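Local atomic coordinates of extracellular solute-binding protein family 1 (Alicyclobacillus acidocaldarius subsp. acidocaldarius, PDB entry 4OVJ), a protein that probably captures a solute, perhaps a sugar, outside the cell and delivers it to an ABC transporter for import. Residues 240-245 with 257-262. Residues are numbered along the deposited sequence; the frame is centred on the assembly and turned at random.
Sequences KQTADP and ELTWVN. With SO4 (sulfate ion), chain B.
T242 meets E257 and T259 with both branches of its short side chain. Its OG1 lies 3.1 Å from E257 OE2, a possible hydrogen bond. The T242 and E257 side chains slide past each other in opposite directions, which sets T242 CG2 3.4 Å from E257 OE2; this methyl also reaches the side chain of T259. Threonine suits this place because one carbon carries a polar and an apolar group.

The T242 and T259 side chains reach toward each other tip to tip, but their OG1 atoms stand 3.6 Å apart, and water 1 links them, 2.8 Å from T242 OG1 and 2.7 Å from T259 OG1. The water also donates to sulfate O3. W260 NE1, an N-H donor suited to an anion, meets sulfate O2 in the indole plane at 2.9 Å, nearly straight at 173°; Y139 and S184 bind the same ion, probably acquired from the crystallisation liquor.

E257's long, extended chain (chi1 -175°) carries its carboxylate across to T242, which a type II turn presents. In this solute-binding-protein fold the contact joins the loop after helix 233-236 to strand 256-260, which pairs antiparallel with strand 128-144; Y139 stacks on W260, and the turn rests on helix 263-269 through T242 and A243.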
ATOM      1  N   LYS A 240       3.819  18.996   4.355  1.00 16.59           N
ATOM      2  CA  LYS A 240       3.151  18.826   3.054  1.00 19.17           C
ATOM      3  C   LYS A 240       2.986  17.358   2.669  1.00 20.39           C
ATOM      4  O   LYS A 240       1.935  16.951   2.223  1.00 26.26           O
ATOM      5  CB  LYS A 240       3.924  19.575   1.971  1.00 19.08           C
ATOM      6  CG  LYS A 240       3.971  21.076   2.196  1.00 21.92           C
ATOM      7  CD  LYS A 240       4.794  21.766   1.117  1.00 26.58           C
ATOM      8  CE  LYS A 240       5.170  23.204   1.483  1.00 27.85           C
ATOM      9  NZ  LYS A 240       6.296  23.624   0.616  1.00 36.43           N
ATOM     10  N   GLN A 241       4.042  16.574   2.831  1.00 21.53           N
ATOM     11  CA  GLN A 241       4.025  15.147   2.505  1.00 22.81           C
ATOM     12  C   GLN A 241       5.130  14.483   3.294  1.00 19.12           C
ATOM     13  O   GLN A 241       6.126  15.115   3.630  1.00 18.71           O
ATOM     14  CB  GLN A 241       4.258  14.941   0.998  1.00 27.26           C
ATOM     15  CG  GLN A 241       4.173  13.492   0.508  1.00 33.76           C
ATOM     16  CD  GLN A 241       2.745  12.990   0.390  1.00 42.26           C
ATOM     17  OE1 GLN A 241       2.330  12.071   1.106  1.00 52.13           O
ATOM     18  NE2 GLN A 241       1.978  13.600  -0.514  1.00 53.64           N
ATOM     19  N   THR A 242       4.977  13.197   3.577  1.00 18.53           N
ATOM     20  CA  THR A 242       6.083  12.422   4.100  1.00 18.90           C
ATOM     21  C   THR A 242       7.306  12.578   3.201  1.00 15.31           C
ATOM     22  O   THR A 242       7.196  12.523   1.968  1.00 17.27           O
ATOM     23  CB  THR A 242       5.693  10.936   4.196  1.00 19.64           C
ATOM     24  OG1 THR A 242       4.660  10.809   5.165  1.00 27.98           O
ATOM     25  CG2 THR A 242       6.868  10.072   4.595  1.00 21.53           C
ATOM     26  N   ALA A 243       8.458  12.776   3.830  1.00 13.60           N
ATOM     27  CA  ALA A 243       9.749  12.847   3.157  1.00 15.30           C
ATOM     28  C   ALA A 243       9.996  14.175   2.428  1.00 14.84           C
ATOM     29  O   ALA A 243      11.072  14.374   1.877  1.00 18.21           O
ATOM     30  CB  ALA A 243       9.944  11.658   2.222  1.00 16.17           C
ATOM     31  N   ASP A 244       9.018  15.087   2.476  1.00 14.67           N
ATOM     32  CA  ASP A 244       9.174  16.470   2.000  1.00 14.39           C
ATOM     33  C   ASP A 244      10.132  17.186   2.944  1.00 12.37           C
ATOM     34  O   ASP A 244      10.257  16.793   4.101  1.00 11.58           O
ATOM     35  CB  ASP A 244       7.799  17.174   2.058  1.00 17.58           C
ATOM     36  CG  ASP A 244       7.773  18.513   1.349  1.00 20.34           C
ATOM     37  OD1 ASP A 244       7.688  18.507   0.099  1.00 22.04           O
ATOM     38  OD2 ASP A 244       7.824  19.577   2.039  1.00 20.41           O
ATOM     39  N   PRO A 245      10.782  18.270   2.489  1.00 11.24           N
ATOM     40  CA  PRO A 245      11.569  19.079   3.442  1.00 11.10           C
ATOM     41  C   PRO A 245      10.805  19.591   4.674  1.00 10.40           C
ATOM     42  O   PRO A 245      11.423  19.868   5.680  1.00 11.52           O
ATOM     43  CB  PRO A 245      12.035  20.257   2.593  1.00 10.58           C
ATOM     44  CG  PRO A 245      12.099  19.718   1.211  1.00 13.25           C
ATOM     45  CD  PRO A 245      10.950  18.752   1.104  1.00 13.49           C
ATOM     46  N   GLU A 257       8.751   7.894  12.138  1.00  7.81           N
ATOM     47  CA  GLU A 257       7.519   8.159  11.435  1.00  8.89           C
ATOM     48  C   GLU A 257       6.856   6.828  11.069  1.00  8.28           C
ATOM     49  O   GLU A 257       7.526   5.906  10.595  1.00  8.56           O
ATOM     50  CB  GLU A 257       7.885   8.968  10.191  1.00 13.05           C
ATOM     51  CG  GLU A 257       6.737   9.449   9.378  1.00 16.09           C
ATOM     52  CD  GLU A 257       7.162  10.497   8.357  1.00 16.37           C
ATOM     53  OE1 GLU A 257       8.391  10.789   8.158  1.00 16.09           O
ATOM     54  OE2 GLU A 257       6.235  11.047   7.773  1.00 20.49           O
ATOM     55  N   LEU A 258       5.557   6.731  11.345  1.00  7.97           N
ATOM     56  CA  LEU A 258       4.715   5.616  10.944  1.00  9.02           C
ATOM     57  C   LEU A 258       4.148   5.991   9.590  1.00  9.64           C
ATOM     58  O   LEU A 258       3.350   6.928   9.490  1.00 11.57           O
ATOM     59  CB  LEU A 258       3.573   5.422  11.950  1.00 10.54           C
ATOM     60  CG  LEU A 258       2.433   4.496  11.505  1.00 14.82           C
ATOM     61  CD1 LEU A 258       2.970   3.099  11.299  1.00 16.19           C
ATOM     62  CD2 LEU A 258       1.300   4.520  12.521  1.00 18.28           C
ATOM     63  N   THR A 259       4.593   5.308   8.541  1.00  8.26           N
ATOM     64  CA  THR A 259       4.164   5.656   7.191  1.00  9.13           C
ATOM     65  C   THR A 259       4.348   4.458   6.277  1.00  8.38           C
ATOM     66  O   THR A 259       4.707   3.368   6.733  1.00  8.94           O
ATOM     67  CB  THR A 259       4.950   6.858   6.657  1.00 11.42           C
ATOM     68  OG1 THR A 259       4.408   7.266   5.387  1.00 15.07           O
ATOM     69  CG2 THR A 259       6.418   6.507   6.514  1.00 11.30           C
ATOM     70  N   TRP A 260       4.092   4.648   4.990  1.00  8.43           N
ATOM     71  CA  TRP A 260       4.282   3.569   4.034  1.00  8.88           C
ATOM     72  C   TRP A 260       5.756   3.224   3.882  1.00  9.23           C
ATOM     73  O   TRP A 260       6.618   4.113   3.794  1.00  9.18           O
ATOM     74  CB  TRP A 260       3.664   3.928   2.693  1.00  9.80           C
ATOM     75  CG  TRP A 260       2.208   4.131   2.850  1.00 11.46           C
ATOM     76  CD1 TRP A 260       1.553   5.314   3.113  1.00 12.80           C
ATOM     77  CD2 TRP A 260       1.213   3.110   2.839  1.00 11.49           C
ATOM     78  NE1 TRP A 260       0.196   5.078   3.248  1.00 13.76           N
ATOM     79  CE2 TRP A 260      -0.037   3.737   3.073  1.00 13.48           C
ATOM     80  CE3 TRP A 260       1.251   1.724   2.639  1.00  9.71           C
ATOM     81  CZ2 TRP A 260      -1.235   3.021   3.115  1.00 14.26           C
ATOM     82  CZ3 TRP A 260       0.048   1.010   2.678  1.00 11.26           C
ATOM     83  CH2 TRP A 260      -1.175   1.662   2.913  1.00 13.07           C
ATOM     84  N   VAL A 261       6.044   1.930   3.841  1.00 10.09           N
ATOM     85  CA  VAL A 261       7.418   1.474   3.877  1.00 11.41           C
ATOM     86  C   VAL A 261       8.243   1.967   2.682  1.00 12.66           C
ATOM     87  O   VAL A 261       9.450   2.156   2.810  1.00 14.89           O
ATOM     88  CB  VAL A 261       7.507  -0.063   4.045  1.00 11.89           C
ATOM     89  CG1 VAL A 261       7.119  -0.784   2.763  1.00 11.63           C
ATOM     90  CG2 VAL A 261       8.898  -0.461   4.497  1.00 13.71           C
ATOM     91  N   ASN A 262       7.581   2.221   1.555  1.00 12.76           N
ATOM     92  CA  ASN A 262       8.219   2.734   0.339  1.00 16.62           C
ATOM     93  C   ASN A 262       8.993   4.019   0.561  1.00 15.15           C
ATOM     94  O   ASN A 262       9.953   4.298  -0.156  1.00 18.38           O
ATOM     95  CB  ASN A 262       7.181   2.950  -0.783  1.00 17.13           C
ATOM     96  CG  ASN A 262       6.346   4.220  -0.608  1.00 21.02           C
ATOM     97  OD1 ASN A 262       5.408   4.259   0.186  1.00 20.56           O
ATOM     98  ND2 ASN A 262       6.656   5.259  -1.395  1.00 26.33           N
TER
HETATM   99  S   SO4 B 501      -1.123   8.132   4.966  0.50 21.07           S
HETATM  100  O1  SO4 B 501      -1.988   9.319   5.120  0.50 18.09           O
HETATM  101  O2  SO4 B 501      -1.703   7.170   3.993  0.50 17.34           O
HETATM  102  O3  SO4 B 501       0.190   8.558   4.440  0.50 19.69           O
HETATM  103  O4  SO4 B 501      -0.946   7.506   6.291  0.50 16.14           O
HETATM  104  O   HOH W   1       2.491   9.102   5.493  1.00 29.73           O